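Local coordinates for protein beta-galactosidase (Marinomonas sp. ef1, PDB 6Y2K) that hydrolyses terminal beta-galactosyl residues from beta-galactosides, as a cold-active family GH42 glycosidase assembled into a hexamer, at residues F37-I42 with P78-D83; A158-W163 with Q212-D217; G332-W337 with A376-E381; Y465-L470 with K594-A599. All coordinates share one frame; numbering follows the deposited sequence. Where two conformers were deposited one is given.

From the N terminus, the chain first builds a (beta/alpha)8 barrel, and contact 1 closes the shortest loop, from the turn of helix after strand 29-34 to the one after strand 67-71. Contact 2 then closes the excursion between strands 134-138 and 238-244 by crossing two of its helices. Contact 3 joins helix 333-343 to helix 377-395, which follows the last barrel strand. Contact 4 spans the longest loop and lies in the trimerisation domain, tying strand 467-470 to helix 585-598. The four follow in series, none nesting or crossing. Contacts 1 and 4 lie farthest apart, their centres about 52 Å from each other.

Contact 1 of 4, residues F37-I42 with P78-D83; sequences FSWSTI and PKWLVD
Ser-40 and Pro-78 bring the two backbones to within 5.6 Å, CA to CA, where the short helix 39-42 faces the first turn of helix 79-84. Both elements belong to the segments that follow the second and third strands of the (beta/alpha)8 barrel. Trp-39 carries the contact. Its CG stands anti to the backbone N (chi1 -158°), which lays the indole against the proline, and Pro-78 CD sits over the five-membered ring, 3.6 Å from its centroid and 9° off the normal, a CH-pi contact. The neighbouring methylene joins in, with Pro-78 CG 3.6 Å from Trp-39 CD1. Farther along the indole, Leu-81 CD1 touches the six-membered ring obliquely, 3.5 Å from Trp-39 CZ2. No hydrogen bond crosses between the segments; instead both indole N-H groups go to Glu-43, Trp-39 NE1 to its OE1 and Trp-80 NE1 to its backbone O. A second subunit closes over this corner, taking Ser-40 OG to its Asp-186 and Lys-79 to its Glu-194. Within helix 79-84 the same lysine bridges one turn along, Lys-79 NZ meeting the syn lone pair of Asp-83 OD1 at 2.9 Å.

Contact 2 of 4, residues A158-W163 with Q212-D217; sequences AAFRLW and QRCCSD
Trp-163 reaches across to helix 205-233 with an indole held in two ways at once, by a straight hydrogen bond at its edge and by a cysteine over its face. Trp-163 NE1 gives its hydrogen to Asp-217 OD2 at 2.8 Å and 171°, the oxygen lying in the ring plane and offering its anti lone pair. Asp-217 OD1 is taken by Lys-254, so both carboxylate oxygens are engaged. A chi1 of -173° swings the Trp-163 ring over Cys-214, whose CB is 3.8 Å from the centroid of the five-membered ring. The axes of 158-163 and 212-217 approach to 9.9 Å and cross steeply, at 107°; both helices lie in the long connection between the fourth and fifth strands of the TIM barrel, and helix 205-233 leads into the fifth. Cys-214 wedges into this crossing: SG is 3.5 Å from Trp-163 CB and CB is 3.8 Å from Phe-160 CD1, while the sulfur lies at the edge of the Phe-160 ring. Swapping Trp-163 for an alanine is likely to leave Asp-217 OD2 without this donor and to open a gap beside Cys-214 CB. Arg-213 adds its CB, 3.8 Å from Trp-163 CZ2, before its guanidinium leads off to Asp-419.

Contact 3 of 4, residues G332-W337 with A376-E381; sequences GAVRLW and AEAAKE
Glu-381 pushes its carboxylate into the first turn of helix 333-343, the helix between the seventh and eighth strands of the (beta/alpha)8 barrel, and takes up backbone N-H groups there. Glu-381 OE1 is met nearly head-on by Arg-335 N at 2.9 Å and 165°, and more weakly, at a bent angle, by Val-334 N, also 2.9 Å away. Glu-381 OE2 accepts Gly-332 N at 2.9 Å, the donor approaching from above the carboxylate plane. Three N-H groups thus pin the carboxylate, and the positive end of the helix dipole would be expected to favour its charge. Replacing Glu-381 with an alanine is likely to leave the N-H groups of Gly-332 and Arg-335, and the more weakly bonded one of Val-334, without this acceptor. What brings the carboxylate here is a side chain running out straight from CG, which itself is anti to the carbonyl carbon (chi1 -62°). Gly-332 fits because its positive phi would jam a CB against the preceding carbonyl. Around the acid the packing is close on one side, Val-334 CB coming within 3.3 Å of Glu-381 OE1, and looser one turn back, where Val-334 CG1 meets Ala-378 CB at 4.2 Å. The axes of 333-337 and 377-381 cross at -51° and approach to 9.0 Å. Farther out, Arg-335 runs away extended, its NE paired with Glu-388 OE1 and its NH1 with Asp-649 OD1.

Contact 4 of 4, residues Y465-L470 with K594-A599; sequences YELLVL and KLSEVA
Leu-467 and Ala-599 hold the close-packed part of this contact, where the last turns of helix 585-598 pack against the start of strand 467-470. The two branches of Leu-467 share out the helix surface. Leu-467 CD1 meets Leu-595 CB at 4.0 Å, the two side chains crossing at about a right angle, and Leu-467 CD2 comes 3.8 Å from Ser-596 OG, a hydroxyl already bonded to the backbone O of Leu-592. A chi1 of 176° turns Leu-467 CG away from its own N, and the isobutyl group reaches the helix surface with one methyl to each of these two neighbouring residues. Just past the end of the helix, Ala-599 packs beside it: its CB rests 3.4 Å from the carbonyl O of Glu-466 and 4.2 Å from Leu-467 CB. Leu-467, Leu-595 and Ser-596 are buried, and Val-490, on the adjoining strand, packs on both Leu-467 and Ala-599.

The other side is loose. Glu-466 is exposed, and its chain, bent at chi2, merely skirts the end of the helix: CB is 3.7 Å from Ala-599 O, and no hydrogen bond joins the two segments. Strand 467-470 runs parallel between strands 412-415 and 490-493, and Val-469, two residues on from Leu-467, packs on helix 435-448. The parallel part of a mixed sheet, packed on by helices in this manner, is the alpha/beta layering of the trimerisation domain, consistent with its place in the glutaminase I clan.

Contact 1 of 4, residues F37-I42 with P78-D83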
loop_
_atom_site.group_PDB
_atom_site.type_symbol
_atom_site.label_atom_id
_atom_site.label_comp_id
_atom_site.label_asym_id
_atom_site.label_seq_id
_atom_site.Cartn_x
_atom_site.Cartn_y
_atom_site.Cartn_z
ATOM N N PHE A 37 -15.073 50.476 -1.366
ATOM C CA PHE A 37 -13.768 50.683 -0.720
ATOM C C PHE A 37 -13.203 52.100 -0.897
ATOM O O PHE A 37 -11.994 52.306 -0.731
ATOM C CB PHE A 37 -12.744 49.655 -1.236
ATOM C CG PHE A 37 -13.125 48.214 -0.982
ATOM C CD1 PHE A 37 -13.427 47.769 0.297
ATOM C CD2 PHE A 37 -13.115 47.289 -2.018
ATOM C CE1 PHE A 37 -13.760 46.439 0.536
ATOM C CE2 PHE A 37 -13.421 45.958 -1.782
ATOM C CZ PHE A 37 -13.746 45.532 -0.507
ATOM N N SER A 38 -14.069 53.081 -1.173
ATOM C CA SER A 38 -13.623 54.413 -1.634
ATOM C C SER A 38 -13.560 55.524 -0.563
ATOM O O SER A 38 -13.311 56.677 -0.907
ATOM C CB SER A 38 -14.488 54.871 -2.834
ATOM O OG SER A 38 -15.843 55.101 -2.466
ATOM N N TRP A 39 -13.747 55.199 0.718
ATOM C CA TRP A 39 -13.785 56.241 1.760
ATOM C C TRP A 39 -12.533 57.123 1.768
ATOM O O TRP A 39 -12.658 58.340 1.860
ATOM C CB TRP A 39 -14.059 55.660 3.163
ATOM C CG TRP A 39 -14.626 56.638 4.188
ATOM C CD1 TRP A 39 -14.362 57.980 4.307
ATOM C CD2 TRP A 39 -15.515 56.321 5.274
ATOM N NE1 TRP A 39 -15.034 58.510 5.378
ATOM C CE2 TRP A 39 -15.748 57.519 5.991
ATOM C CE3 TRP A 39 -16.119 55.141 5.722
ATOM C CZ2 TRP A 39 -16.581 57.573 7.113
ATOM C CZ3 TRP A 39 -16.946 55.197 6.840
ATOM C CH2 TRP A 39 -17.173 56.408 7.520
ATOM N N SER A 40 -11.334 56.550 1.641
ATOM C CA SER A 40 -10.113 57.384 1.605
ATOM C C SER A 40 -10.032 58.298 0.367
ATOM O O SER A 40 -9.349 59.317 0.413
ATOM C CB SER A 40 -8.826 56.557 1.741
ATOM O OG SER A 40 -8.425 55.956 0.519
ATOM N N THR A 41 -10.715 57.936 -0.721
ATOM C CA THR A 41 -10.825 58.806 -1.904
ATOM C C THR A 41 -11.854 59.918 -1.640
ATOM O O THR A 41 -11.611 61.081 -1.967
ATOM C CB THR A 41 -11.203 57.992 -3.161
ATOM O OG1 THR A 41 -10.208 56.985 -3.399
ATOM C CG2 THR A 41 -11.307 58.883 -4.398
ATOM N N ILE A 42 -12.979 59.557 -1.023
ATOM C CA ILE A 42 -14.043 60.519 -0.707
ATOM C C ILE A 42 -13.597 61.534 0.358
ATOM O O ILE A 42 -13.845 62.726 0.200
ATOM C CB ILE A 42 -15.336 59.826 -0.216
ATOM C CG1 ILE A 42 -15.922 58.920 -1.312
ATOM C CG2 ILE A 42 -16.385 60.862 0.209
ATOM C CD1 ILE A 42 -16.932 57.914 -0.804
ATOM N N PRO A 78 -11.145 55.103 6.956
ATOM C CA PRO A 78 -9.754 55.560 6.858
ATOM C C PRO A 78 -9.021 55.596 8.196
ATOM O O PRO A 78 -9.658 55.603 9.249
ATOM C CB PRO A 78 -9.870 56.985 6.283
ATOM C CG PRO A 78 -11.316 57.241 6.038
ATOM C CD PRO A 78 -12.100 56.215 6.801
ATOM N N LYS A 79 -7.691 55.673 8.135
ATOM C CA LYS A 79 -6.859 55.642 9.339
ATOM C C LYS A 79 -7.106 56.839 10.266
ATOM O O LYS A 79 -7.101 56.683 11.493
ATOM C CB LYS A 79 -5.377 55.573 8.976
ATOM C CG LYS A 79 -4.419 55.397 10.159
ATOM C CD LYS A 79 -4.840 54.300 11.134
ATOM C CE LYS A 79 -3.635 53.657 11.822
ATOM N NZ LYS A 79 -2.819 54.653 12.573
ATOM N N TRP A 80 -7.343 58.025 9.693
ATOM C CA TRP A 80 -7.668 59.190 10.524
ATOM C C TRP A 80 -8.902 58.942 11.400
ATOM O O TRP A 80 -8.959 59.388 12.543
ATOM C CB TRP A 80 -7.824 60.475 9.694
ATOM C CG TRP A 80 -8.952 60.505 8.707
ATOM C CD1 TRP A 80 -8.843 60.374 7.361
ATOM C CD2 TRP A 80 -10.348 60.711 8.976
ATOM N NE1 TRP A 80 -10.075 60.478 6.767
ATOM C CE2 TRP A 80 -11.018 60.684 7.735
ATOM C CE3 TRP A 80 -11.097 60.933 10.138
ATOM C CZ2 TRP A 80 -12.404 60.850 7.627
ATOM C CZ3 TRP A 80 -12.470 61.097 10.033
ATOM C CH2 TRP A 80 -13.109 61.055 8.785
ATOM N N LEU A 81 -9.878 58.210 10.868
ATOM C CA LEU A 81 -11.109 57.903 11.610
ATOM C C LEU A 81 -10.838 56.867 12.718
ATOM O O LEU A 81 -11.287 57.030 13.851
ATOM C CB LEU A 81 -12.201 57.439 10.630
ATOM C CG LEU A 81 -13.641 57.279 11.139
ATOM C CD1 LEU A 81 -14.631 57.374 9.983
ATOM C CD2 LEU A 81 -13.839 55.962 11.888
ATOM N N VAL A 82 -10.076 55.828 12.388
ATOM C CA VAL A 82 -9.632 54.826 13.374
ATOM C C VAL A 82 -8.883 55.497 14.536
ATOM O O VAL A 82 -9.158 55.206 15.703
ATOM C CB VAL A 82 -8.753 53.722 12.716
ATOM C CG1 VAL A 82 -8.098 52.820 13.762
ATOM C CG2 VAL A 82 -9.578 52.889 11.730
ATOM N N ASP A 83 -7.962 56.403 14.213
ATOM C CA ASP A 83 -7.179 57.101 15.232
ATOM C C ASP A 83 -8.064 57.958 16.157
ATOM O O ASP A 83 -7.769 58.093 17.343
ATOM C CB ASP A 83 -6.085 57.972 14.589
ATOM C CG ASP A 83 -4.961 57.157 13.962
ATOM O OD1 ASP A 83 -4.830 55.955 14.265
ATOM O OD2 ASP A 83 -4.196 57.724 13.156
#

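Contact 2 of 4, residues A158-W163 with Q212-D217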
loop_
_atom_site.group_PDB
_atom_site.type_symbol
_atom_site.label_atom_id
_atom_site.label_comp_id
_atom_site.label_asym_id
_atom_site.label_seq_id
_atom_site.Cartn_x
_atom_site.Cartn_y
_atom_site.Cartn_z
ATOM N N ALA A 158 -19.928 45.556 26.655
ATOM C CA ALA A 158 -20.955 46.525 27.021
ATOM C C ALA A 158 -22.274 46.207 26.324
ATOM O O ALA A 158 -23.326 46.183 26.966
ATOM C CB ALA A 158 -20.499 47.942 26.700
ATOM N N ALA A 159 -22.209 45.939 25.020
ATOM C CA ALA A 159 -23.398 45.540 24.261
ATOM C C ALA A 159 -23.994 44.214 24.753
ATOM O O ALA A 159 -25.218 44.067 24.804
ATOM C CB ALA A 159 -23.081 45.464 22.772
ATOM N N PHE A 160 -23.129 43.264 25.124
ATOM C CA PHE A 160 -23.566 41.937 25.597
ATOM C C PHE A 160 -24.347 42.049 26.906
ATOM O O PHE A 160 -25.437 41.489 27.035
ATOM C CB PHE A 160 -22.354 41.002 25.735
ATOM C CG PHE A 160 -22.688 39.558 26.060
ATOM C CD1 PHE A 160 -23.738 38.883 25.431
ATOM C CD2 PHE A 160 -21.891 38.847 26.968
ATOM C CE1 PHE A 160 -24.003 37.548 25.723
ATOM C CE2 PHE A 160 -22.146 37.506 27.252
ATOM C CZ PHE A 160 -23.202 36.854 26.626
ATOM N N ARG A 161 -23.835 42.826 27.849
ATOM C CA ARG A 161 -24.533 42.994 29.130
ATOM C C ARG A 161 -25.911 43.657 28.967
ATOM O O ARG A 161 -26.863 43.276 29.656
ATOM C CB ARG A 161 -23.663 43.759 30.125
ATOM C CG ARG A 161 -22.419 42.991 30.525
ATOM C CD ARG A 161 -21.416 43.893 31.204
ATOM N NE ARG A 161 -20.355 43.117 31.837
ATOM C CZ ARG A 161 -19.272 43.640 32.401
ATOM N NH1 ARG A 161 -19.089 44.962 32.430
ATOM N NH2 ARG A 161 -18.360 42.837 32.948
ATOM N N LEU A 162 -26.019 44.628 28.055
ATOM C CA LEU A 162 -27.315 45.254 27.740
ATOM C C LEU A 162 -28.266 44.272 27.058
ATOM O O LEU A 162 -29.450 44.212 27.398
ATOM C CB LEU A 162 -27.143 46.497 26.858
ATOM C CG LEU A 162 -26.498 47.736 27.490
ATOM C CD1 LEU A 162 -26.316 48.816 26.423
ATOM C CD2 LEU A 162 -27.318 48.278 28.664
ATOM N N TRP A 163 -27.735 43.511 26.099
ATOM C CA TRP A 163 -28.498 42.491 25.371
ATOM C C TRP A 163 -29.047 41.408 26.308
ATOM O O TRP A 163 -30.198 40.992 26.169
ATOM C CB TRP A 163 -27.611 41.880 24.273
ATOM C CG TRP A 163 -28.270 40.927 23.307
ATOM C CD1 TRP A 163 -28.759 41.220 22.059
ATOM C CD2 TRP A 163 -28.462 39.526 23.491
ATOM N NE1 TRP A 163 -29.257 40.082 21.465
ATOM C CE2 TRP A 163 -29.084 39.028 22.322
ATOM C CE3 TRP A 163 -28.173 38.637 24.536
ATOM C CZ2 TRP A 163 -29.417 37.682 22.169
ATOM C CZ3 TRP A 163 -28.505 37.296 24.382
ATOM C CH2 TRP A 163 -29.122 36.833 23.206
ATOM N N GLN A 212 -22.885 34.519 20.833
ATOM C CA GLN A 212 -22.988 34.440 19.372
ATOM C C GLN A 212 -24.233 35.155 18.873
ATOM O O GLN A 212 -24.177 35.895 17.898
ATOM C CB GLN A 212 -23.014 32.987 18.885
ATOM C CG GLN A 212 -22.780 32.817 17.387
ATOM C CD GLN A 212 -21.310 32.697 17.005
ATOM O OE1 GLN A 212 -20.507 32.161 17.760
ATOM N NE2 GLN A 212 -20.960 33.178 15.819
ATOM N N ARG A 213 -25.351 34.907 19.550
ATOM C CA ARG A 213 -26.623 35.532 19.207
ATOM C C ARG A 213 -26.532 37.048 19.306
ATOM O O ARG A 213 -27.009 37.764 18.413
ATOM C CB ARG A 213 -27.739 35.012 20.115
ATOM C CG ARG A 213 -28.122 33.564 19.849
ATOM C CD ARG A 213 -28.762 32.942 21.080
ATOM N NE ARG A 213 -29.478 31.696 20.802
ATOM C CZ ARG A 213 -30.019 30.910 21.737
ATOM N NH1 ARG A 213 -29.926 31.216 23.028
ATOM N NH2 ARG A 213 -30.662 29.795 21.382
ATOM N N CYS A 214 -25.906 37.534 20.380
ATOM C CA CYS A 214 -25.750 38.976 20.586
ATOM C C CYS A 214 -24.891 39.605 19.488
ATOM O O CYS A 214 -25.293 40.601 18.884
ATOM C CB CYS A 214 -25.161 39.268 21.973
ATOM S SG CYS A 214 -24.833 41.018 22.268
ATOM N N CYS A 215 -23.723 39.010 19.219
ATOM C CA CYS A 215 -22.834 39.483 18.157
ATOM C C CYS A 215 -23.528 39.489 16.786
ATOM O O CYS A 215 -23.379 40.444 16.013
ATOM C CB CYS A 215 -21.535 38.670 18.115
ATOM S SG CYS A 215 -20.446 38.964 19.535
ATOM N N SER A 216 -24.298 38.443 16.504
ATOM C CA SER A 216 -25.083 38.389 15.277
ATOM C C SER A 216 -26.089 39.548 15.237
ATOM O O SER A 216 -26.217 40.223 14.220
ATOM C CB SER A 216 -25.811 37.053 15.155
ATOM O OG SER A 216 -26.562 37.001 13.959
ATOM N N ASP A 217 -26.788 39.772 16.344
ATOM C CA ASP A 217 -27.711 40.914 16.456
ATOM C C ASP A 217 -27.048 42.283 16.236
ATOM O O ASP A 217 -27.701 43.193 15.733
ATOM C CB ASP A 217 -28.454 40.890 17.797
ATOM C CG ASP A 217 -29.654 39.954 17.792
ATOM O OD1 ASP A 217 -30.051 39.441 16.726
ATOM O OD2 ASP A 217 -30.215 39.748 18.880
#

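Contact 3 of 4, residues G332-W337 with A376-E381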
loop_
_atom_site.group_PDB
_atom_site.type_symbol
_atom_site.label_atom_id
_atom_site.label_comp_id
_atom_site.label_asym_id
_atom_site.label_seq_id
_atom_site.Cartn_x
_atom_site.Cartn_y
_atom_site.Cartn_z
ATOM N N GLY A 332 -14.043 27.049 -20.044
ATOM C CA GLY A 332 -15.502 26.920 -19.923
ATOM C C GLY A 332 -16.082 26.999 -18.507
ATOM O O GLY A 332 -17.311 27.084 -18.344
ATOM N N ALA A 333 -15.224 26.994 -17.481
ATOM C CA ALA A 333 -15.703 27.004 -16.091
ATOM C C ALA A 333 -16.471 28.272 -15.703
ATOM O O ALA A 333 -17.419 28.190 -14.937
ATOM C CB ALA A 333 -14.567 26.748 -15.105
ATOM N N VAL A 334 -16.080 29.433 -16.232
ATOM C CA VAL A 334 -16.787 30.676 -15.892
ATOM C C VAL A 334 -18.214 30.636 -16.478
ATOM O O VAL A 334 -19.176 31.029 -15.816
ATOM C CB VAL A 334 -16.017 31.940 -16.343
ATOM C CG1 VAL A 334 -16.838 33.201 -16.059
ATOM C CG2 VAL A 334 -14.645 32.003 -15.654
ATOM N N ARG A 335 -18.335 30.158 -17.719
ATOM C CA ARG A 335 -19.651 29.894 -18.326
ATOM C C ARG A 335 -20.459 28.908 -17.483
ATOM O O ARG A 335 -21.642 29.132 -17.229
ATOM C CB ARG A 335 -19.484 29.365 -19.752
ATOM C CG ARG A 335 -20.721 28.711 -20.351
ATOM C CD ARG A 335 -20.540 28.520 -21.847
ATOM N NE ARG A 335 -21.703 27.868 -22.444
ATOM C CZ ARG A 335 -21.881 26.552 -22.552
ATOM N NH1 ARG A 335 -20.990 25.681 -22.079
ATOM N NH2 ARG A 335 -22.988 26.098 -23.127
ATOM N N LEU A 336 -19.799 27.827 -17.062
ATOM C CA LEU A 336 -20.418 26.790 -16.238
ATOM C C LEU A 336 -21.036 27.398 -14.981
ATOM O O LEU A 336 -22.206 27.164 -14.689
ATOM C CB LEU A 336 -19.383 25.712 -15.862
ATOM C CG LEU A 336 -19.824 24.342 -15.337
ATOM C CD1 LEU A 336 -18.580 23.537 -15.009
ATOM C CD2 LEU A 336 -20.722 24.388 -14.113
ATOM N N TRP A 337 -20.236 28.175 -14.247
ATOM C CA TRP A 337 -20.682 28.759 -12.977
ATOM C C TRP A 337 -21.804 29.766 -13.168
ATOM O O TRP A 337 -22.688 29.882 -12.317
ATOM C CB TRP A 337 -19.511 29.433 -12.231
ATOM C CG TRP A 337 -18.362 28.525 -11.890
ATOM C CD1 TRP A 337 -18.434 27.214 -11.505
ATOM C CD2 TRP A 337 -16.973 28.875 -11.865
ATOM N NE1 TRP A 337 -17.173 26.719 -11.259
ATOM C CE2 TRP A 337 -16.257 27.716 -11.475
ATOM C CE3 TRP A 337 -16.257 30.056 -12.150
ATOM C CZ2 TRP A 337 -14.858 27.700 -11.353
ATOM C CZ3 TRP A 337 -14.868 30.039 -12.031
ATOM C CH2 TRP A 337 -14.183 28.864 -11.628
ATOM N N ALA A 376 -8.932 38.832 -20.696
ATOM C CA ALA A 376 -8.588 37.537 -20.131
ATOM C C ALA A 376 -9.720 36.574 -20.470
ATOM O O ALA A 376 -10.698 36.960 -21.104
ATOM C CB ALA A 376 -8.402 37.650 -18.621
ATOM N N GLU A 377 -9.595 35.334 -20.007
ATOM C CA GLU A 377 -10.490 34.246 -20.420
ATOM C C GLU A 377 -11.974 34.502 -20.116
ATOM O O GLU A 377 -12.842 34.153 -20.925
ATOM C CB GLU A 377 -10.025 32.916 -19.796
ATOM C CG GLU A 377 -8.810 32.280 -20.485
ATOM C CD GLU A 377 -7.455 32.963 -20.242
ATOM O OE1 GLU A 377 -7.333 33.962 -19.483
ATOM O OE2 GLU A 377 -6.471 32.478 -20.839
ATOM N N ALA A 378 -12.271 35.117 -18.973
ATOM C CA ALA A 378 -13.670 35.354 -18.584
ATOM C C ALA A 378 -14.444 36.288 -19.517
ATOM O O ALA A 378 -15.671 36.190 -19.598
ATOM C CB ALA A 378 -13.764 35.870 -17.158
ATOM N N ALA A 379 -13.744 37.184 -20.213
ATOM C CA ALA A 379 -14.412 38.126 -21.110
ATOM C C ALA A 379 -15.116 37.396 -22.256
ATOM O O ALA A 379 -16.272 37.687 -22.570
ATOM C CB ALA A 379 -13.429 39.158 -21.639
ATOM N N LYS A 380 -14.436 36.408 -22.834
ATOM C CA LYS A 380 -14.997 35.612 -23.925
ATOM C C LYS A 380 -16.123 34.690 -23.437
ATOM O O LYS A 380 -17.142 34.550 -24.119
ATOM C CB LYS A 380 -13.910 34.783 -24.610
ATOM C CG LYS A 380 -12.847 35.612 -25.337
ATOM C CD LYS A 380 -11.668 36.001 -24.435
ATOM C CE LYS A 380 -10.467 36.473 -25.253
ATOM N NZ LYS A 380 -10.704 37.753 -25.974
ATOM N N GLU A 381 -15.948 34.085 -22.257
ATOM C CA GLU A 381 -16.975 33.193 -21.688
ATOM C C GLU A 381 -18.251 33.951 -21.306
ATOM O O GLU A 381 -19.359 33.460 -21.548
ATOM C CB GLU A 381 -16.421 32.389 -20.495
ATOM C CG GLU A 381 -15.265 31.467 -20.891
ATOM C CD GLU A 381 -14.882 30.408 -19.854
ATOM O OE1 GLU A 381 -15.728 30.004 -19.037
ATOM O OE2 GLU A 381 -13.712 29.954 -19.878
#

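Contact 4 of 4, residues Y465-L470 with K594-A599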
loop_
_atom_site.group_PDB
_atom_site.type_symbol
_atom_site.label_atom_id
_atom_site.label_comp_id
_atom_site.label_asym_id
_atom_site.label_seq_id
_atom_site.Cartn_x
_atom_site.Cartn_y
_atom_site.Cartn_z
ATOM N N TYR A 465 -43.924 22.382 -0.135
ATOM C CA TYR A 465 -42.936 21.291 -0.226
ATOM C C TYR A 465 -43.551 19.909 0.021
ATOM O O TYR A 465 -44.283 19.700 0.991
ATOM C CB TYR A 465 -41.777 21.541 0.758
ATOM C CG TYR A 465 -41.136 22.893 0.559
ATOM C CD1 TYR A 465 -40.511 23.208 -0.642
ATOM C CD2 TYR A 465 -41.191 23.877 1.552
ATOM C CE1 TYR A 465 -39.938 24.452 -0.848
ATOM C CE2 TYR A 465 -40.612 25.126 1.356
ATOM C CZ TYR A 465 -39.990 25.407 0.154
ATOM O OH TYR A 465 -39.424 26.633 -0.072
ATOM N N GLU A 466 -43.232 18.971 -0.867
ATOM C CA GLU A 466 -43.671 17.581 -0.753
ATOM C C GLU A 466 -42.772 16.750 0.158
ATOM O O GLU A 466 -43.245 15.816 0.803
ATOM C CB GLU A 466 -43.730 16.933 -2.138
ATOM C CG GLU A 466 -44.695 17.604 -3.100
ATOM C CD GLU A 466 -46.139 17.583 -2.617
ATOM O OE1 GLU A 466 -46.525 16.750 -1.757
ATOM O OE2 GLU A 466 -46.901 18.425 -3.100
ATOM N N LEU A 467 -41.487 17.096 0.201
ATOM C CA LEU A 467 -40.506 16.462 1.086
ATOM C C LEU A 467 -39.735 17.537 1.847
ATOM O O LEU A 467 -39.250 18.494 1.251
ATOM C CB LEU A 467 -39.540 15.617 0.257
ATOM C CG LEU A 467 -38.375 14.934 0.978
ATOM C CD1 LEU A 467 -38.866 13.932 2.017
ATOM C CD2 LEU A 467 -37.469 14.263 -0.042
ATOM N N LEU A 468 -39.621 17.352 3.158
ATOM C CA LEU A 468 -38.973 18.300 4.057
ATOM C C LEU A 468 -37.947 17.555 4.899
ATOM O O LEU A 468 -38.300 16.591 5.579
ATOM C CB LEU A 468 -40.015 18.938 4.982
ATOM C CG LEU A 468 -39.527 19.891 6.083
ATOM C CD1 LEU A 468 -38.731 21.045 5.503
ATOM C CD2 LEU A 468 -40.700 20.426 6.888
ATOM N N VAL A 469 -36.699 18.021 4.868
ATOM C CA VAL A 469 -35.607 17.414 5.618
ATOM C C VAL A 469 -35.027 18.428 6.600
ATOM O O VAL A 469 -34.655 19.524 6.191
ATOM C CB VAL A 469 -34.495 16.912 4.674
ATOM C CG1 VAL A 469 -33.340 16.296 5.476
ATOM C CG2 VAL A 469 -35.061 15.901 3.686
ATOM N N LEU A 470 -34.985 18.061 7.887
ATOM C CA LEU A 470 -34.333 18.853 8.937
ATOM C C LEU A 470 -33.049 18.111 9.333
ATOM O O LEU A 470 -33.105 17.159 10.116
ATOM C CB LEU A 470 -35.231 19.022 10.177
ATOM C CG LEU A 470 -36.714 19.434 10.107
ATOM C CD1 LEU A 470 -37.141 20.132 11.401
ATOM C CD2 LEU A 470 -37.123 20.249 8.898
ATOM N N LYS A 594 -36.382 6.496 -1.349
ATOM C CA LYS A 594 -37.611 5.961 -0.747
ATOM C C LYS A 594 -38.555 7.067 -0.301
ATOM O O LYS A 594 -39.759 7.013 -0.561
ATOM C CB LYS A 594 -37.297 5.051 0.447
ATOM C CG LYS A 594 -36.767 3.680 0.063
ATOM C CD LYS A 594 -37.888 2.781 -0.443
ATOM C CE LYS A 594 -37.374 1.406 -0.828
ATOM N NZ LYS A 594 -38.503 0.565 -1.286
ATOM N N LEU A 595 -38.002 8.065 0.378
ATOM C CA LEU A 595 -38.797 9.176 0.903
ATOM C C LEU A 595 -39.392 10.016 -0.226
ATOM O O LEU A 595 -40.549 10.441 -0.140
ATOM C CB LEU A 595 -37.953 10.039 1.848
ATOM C CG LEU A 595 -37.620 9.345 3.176
ATOM C CD1 LEU A 595 -36.437 9.994 3.884
ATOM C CD2 LEU A 595 -38.829 9.307 4.100
ATOM N N SER A 596 -38.604 10.232 -1.281
ATOM C CA SER A 596 -39.073 10.917 -2.484
ATOM C C SER A 596 -40.250 10.184 -3.132
ATOM O O SER A 596 -41.212 10.831 -3.561
ATOM C CB SER A 596 -37.937 11.080 -3.502
ATOM O OG SER A 596 -36.941 11.954 -3.005
ATOM N N GLU A 597 -40.170 8.852 -3.190
ATOM C CA GLU A 597 -41.253 8.034 -3.732
ATOM C C GLU A 597 -42.525 8.217 -2.910
ATOM O O GLU A 597 -43.605 8.375 -3.472
ATOM C CB GLU A 597 -40.849 6.557 -3.774
ATOM C CG GLU A 597 -41.894 5.617 -4.359
ATOM C CD GLU A 597 -41.346 4.222 -4.574
ATOM O OE1 GLU A 597 -41.018 3.543 -3.573
ATOM O OE2 GLU A 597 -41.242 3.809 -5.749
ATOM N N VAL A 598 -42.397 8.217 -1.579
ATOM C CA VAL A 598 -43.573 8.450 -0.713
ATOM C C VAL A 598 -44.181 9.831 -1.012
ATOM O O VAL A 598 -45.404 9.983 -1.049
ATOM C CB VAL A 598 -43.260 8.329 0.794
ATOM C CG1 VAL A 598 -44.501 8.649 1.630
ATOM C CG2 VAL A 598 -42.778 6.927 1.147
ATOM N N ALA A 599 -43.314 10.815 -1.246
ATOM C CA ALA A 599 -43.716 12.188 -1.548
ATOM C C ALA A 599 -44.170 12.438 -2.991
ATOM O O ALA A 599 -44.510 13.569 -3.327
ATOM C CB ALA A 599 -42.574 13.134 -1.196
#